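Proteasome chaperone 4 (Saccharomyces cerevisiae, PDB 2Z5B) works in a heterodimer with IRC25 as a chaperone of 20S proteasome assembly, facilitating formation of the alpha-ring. Local coordinates at residues M99-H102 / M103-I107; P127-L130 / V131-L135. All coordinates share one frame; numbering follows the deposited sequence.

Contact 1. Residues M99-H102 / M103-I107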
# COMPACT_ATOMS: atom_id res chain seq x y z
N MET A 99 4.85 -1.54 -17.17
CA MET A 99 3.56 -2.12 -16.85
C MET A 99 2.84 -1.36 -15.74
O MET A 99 1.66 -1.04 -15.87
CB MET A 99 3.69 -3.59 -16.46
CG MET A 99 2.40 -4.21 -15.96
SD MET A 99 1.09 -4.12 -17.20
CE MET A 99 1.68 -5.45 -18.22
N ALA A 100 3.57 -1.10 -14.64
CA ALA A 100 3.02 -0.41 -13.47
C ALA A 100 2.63 1.01 -13.81
O ALA A 100 1.58 1.49 -13.38
CB ALA A 100 4.03 -0.42 -12.33
N ARG A 101 3.47 1.67 -14.61
CA ARG A 101 3.19 3.04 -15.08
C ARG A 101 1.94 3.08 -15.92
O ARG A 101 1.05 3.86 -15.65
CB ARG A 101 4.37 3.61 -15.88
CG ARG A 101 4.09 5.00 -16.46
CD ARG A 101 5.37 5.57 -17.09
NE ARG A 101 5.98 4.64 -18.06
CZ ARG A 101 5.67 4.54 -19.35
NH1 ARG A 101 4.73 5.30 -19.90
NH2 ARG A 101 6.32 3.67 -20.10
N HIS A 102 1.89 2.24 -16.96
CA HIS A 102 0.72 2.17 -17.83
C HIS A 102 -0.54 1.82 -17.08
O HIS A 102 -1.58 2.44 -17.29
CB HIS A 102 0.92 1.15 -18.96
CG HIS A 102 1.85 1.62 -20.04
ND1 HIS A 102 2.67 0.77 -20.73
CD2 HIS A 102 2.09 2.87 -20.53
CE1 HIS A 102 3.39 1.46 -21.61
NE2 HIS A 102 3.05 2.74 -21.50
N MET A 103 -0.44 0.81 -16.20
CA MET A 103 -1.59 0.40 -15.40
C MET A 103 -2.16 1.54 -14.59
O MET A 103 -3.34 1.84 -14.69
CB MET A 103 -1.23 -0.78 -14.48
CG MET A 103 -2.44 -1.43 -13.82
SD MET A 103 -3.51 -2.28 -14.99
CE MET A 103 -2.54 -3.76 -15.26
N ALA A 104 -1.33 2.20 -13.80
CA ALA A 104 -1.80 3.28 -12.95
C ALA A 104 -2.35 4.42 -13.79
O ALA A 104 -3.41 4.93 -13.48
CB ALA A 104 -0.68 3.76 -12.04
N THR A 105 -1.62 4.82 -14.82
CA THR A 105 -2.00 5.96 -15.65
C THR A 105 -3.29 5.71 -16.41
O THR A 105 -4.18 6.56 -16.43
CB THR A 105 -0.86 6.36 -16.64
OG1 THR A 105 0.36 6.54 -15.91
CG2 THR A 105 -1.18 7.71 -17.31
N ILE A 106 -3.42 4.54 -17.02
CA ILE A 106 -4.63 4.20 -17.76
C ILE A 106 -5.85 4.04 -16.83
O ILE A 106 -6.96 4.50 -17.15
CB ILE A 106 -4.45 2.97 -18.68
CG1 ILE A 106 -3.46 3.29 -19.81
CG2 ILE A 106 -5.78 2.56 -19.32
CD1 ILE A 106 -2.64 2.10 -20.28
N ILE A 107 -5.65 3.42 -15.67
CA ILE A 107 -6.75 3.29 -14.70
C ILE A 107 -7.22 4.68 -14.25
O ILE A 107 -8.42 4.95 -14.23
CB ILE A 107 -6.38 2.41 -13.48
CG1 ILE A 107 -6.16 0.96 -13.93
CG2 ILE A 107 -7.49 2.47 -12.42
CD1 ILE A 107 -5.54 0.08 -12.86
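His102 meets Ile106 one helical turn on: Ile106 N donates to His102 O at 2.8 Å, and His102 CB lies 3.9 Å from Ile106 CD1. That methyl also rests on the same carbonyl, 3.2 Å from His102 O; chi1 of -67° sets CG1 beside the backbone N, and chi2 of 149° leaves CD1 against the oxygen. The imidazole of His102 turns away from Ile106, and its ND1 is hydrogen-bonded to NE2 of His134 at the start of helix 134-149. On the buried side Met103 follows Met99. Their backbones are joined from Met103 N to Met99 O at 2.8 Å, and the two side chains run alongside each other, both bent at the second and third torsions, with Met99 SD 4.1 Å from Met103 CE. Thr105 adds a side-chain bond: OG1 donates to Arg101 O at 2.8 Å from above the carbonyl plane, while Thr105 N reaches the same oxygen at 3.0 Å, giving that acceptor two donors from one residue. With OG1 beside the backbone N (chi1 -53°), the hydroxyl folds back onto the preceding turn. The i to i+4 bonds are those of a regular alpha-helix, made amphipathic by buried Met99, Met103 and Ile107 opposite more exposed Arg101 and Thr105.

Contact 2. Residues P127-L130 / V131-L135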
# COMPACT_ATOMS: atom_id res chain seq x y z
N PRO A 127 10.10 -11.38 -16.54
CA PRO A 127 9.37 -10.18 -16.99
C PRO A 127 9.18 -9.99 -18.52
O PRO A 127 8.39 -9.13 -18.91
CB PRO A 127 10.18 -9.03 -16.39
CG PRO A 127 10.94 -9.62 -15.27
CD PRO A 127 11.29 -11.02 -15.76
N SER A 128 9.85 -10.78 -19.36
CA SER A 128 9.50 -10.80 -20.80
C SER A 128 8.03 -11.14 -21.06
O SER A 128 7.47 -10.73 -22.08
CB SER A 128 10.41 -11.74 -21.61
OG SER A 128 9.92 -13.08 -21.61
N MET A 129 7.42 -11.90 -20.14
CA MET A 129 5.99 -12.20 -20.15
C MET A 129 5.11 -10.93 -20.06
O MET A 129 4.03 -10.89 -20.62
CB MET A 129 5.63 -13.12 -18.97
CG MET A 129 5.28 -14.56 -19.32
SD MET A 129 4.13 -15.27 -18.08
CE MET A 129 4.93 -16.86 -17.85
N LEU A 130 5.59 -9.92 -19.35
CA LEU A 130 4.85 -8.65 -19.23
C LEU A 130 4.86 -7.92 -20.57
O LEU A 130 3.86 -7.33 -20.97
CB LEU A 130 5.46 -7.75 -18.14
CG LEU A 130 5.14 -8.09 -16.67
CD1 LEU A 130 5.90 -9.31 -16.19
CD2 LEU A 130 5.47 -6.91 -15.77
N VAL A 131 5.99 -8.01 -21.27
CA VAL A 131 6.14 -7.40 -22.61
C VAL A 131 5.23 -8.10 -23.61
O VAL A 131 4.50 -7.44 -24.35
CB VAL A 131 7.62 -7.45 -23.07
CG1 VAL A 131 7.79 -6.83 -24.45
CG2 VAL A 131 8.50 -6.75 -22.05
N ALA A 132 5.25 -9.43 -23.60
CA ALA A 132 4.52 -10.24 -24.56
C ALA A 132 3.01 -10.14 -24.38
O ALA A 132 2.25 -10.27 -25.35
CB ALA A 132 4.97 -11.70 -24.46
N ASN A 133 2.58 -9.93 -23.13
CA ASN A 133 1.17 -9.91 -22.77
C ASN A 133 0.74 -8.52 -22.30
O ASN A 133 -0.34 -8.34 -21.72
CB ASN A 133 0.89 -11.00 -21.71
CG ASN A 133 1.25 -12.42 -22.20
OD1 ASN A 133 2.30 -12.98 -21.85
ND2 ASN A 133 0.37 -13.00 -23.00
N HIS A 134 1.57 -7.52 -22.60
CA HIS A 134 1.38 -6.16 -22.10
C HIS A 134 -0.06 -5.64 -22.26
O HIS A 134 -0.70 -5.30 -21.26
CB HIS A 134 2.41 -5.19 -22.71
CG HIS A 134 2.64 -3.96 -21.89
ND1 HIS A 134 3.64 -3.86 -20.94
CD2 HIS A 134 1.99 -2.77 -21.87
CE1 HIS A 134 3.59 -2.67 -20.38
NE2 HIS A 134 2.60 -1.99 -20.92
N LEU A 135 -0.57 -5.62 -23.49
CA LEU A 135 -1.91 -5.10 -23.79
C LEU A 135 -3.02 -5.94 -23.15
O LEU A 135 -4.00 -5.41 -22.65
CB LEU A 135 -2.14 -4.99 -25.32
CG LEU A 135 -3.53 -4.56 -25.81
CD1 LEU A 135 -3.72 -3.06 -25.71
CD2 LEU A 135 -3.82 -5.02 -27.27
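Ala132 N donates to Ser128 O at 3.0 Å, an i to i+4 bond with an N-H...O angle of 156° that closes the turn of the short helix 128-132. The same carbonyl is flanked by side chains, for Val131 CB lies 3.4 Å and Ala132 CB 3.6 Å from Ser128 O. One residue further on the bond is longer and more bent: Asn133 N reaches Met129 O at 3.1 Å with an angle of 136°, the donor standing above the carbonyl plane. Asn133 has left helical backbone angles, and CB of this residue sits against the same oxygen of Met129. The next step breaks the repeat. His134 N is close to Leu130 O but badly aligned for a hydrogen bond, and it makes a weak bond back to Val131 O. The side chain of His134 lies against the carbonyl of Leu130, with CB 3.1 Å from Leu130 O and that oxygen at the edge of the imidazole, near its plane. The ring swings there with CG anti to the backbone N (chi1 -157°), its NE2 being bonded to His102 of helix 94-111. Leu130, the buried member, turns inward onto Met99 and Phe47. The arrangement is a short helix joined to the long C-terminal helix through one non-helical residue: Asn133 follows the last residue of helix 128-132 and occupies the N-cap position of helix 134-149.

In the fold
From the N terminus the chain lays down five strands of the mixed sheet before reaching helix 94-111, where contact 1 closes successive helical turns. Strand 115-121 then enters the sheet between 41-47 and 58-67, and the chain arrives at contact 2, the junction of helices 128-132 and 134-149. The two contacts are therefore in series; neither encloses or crosses the other, and each spans only local turns. Their centres lie about 14 Å apart, yet they touch: Met99 CB packs 3.8 Å from Leu130 CD2, and Met99 CA 3.6 Å from His134 CE1. Met99 thus joins helix 94-111 to both helices of the C-terminal region.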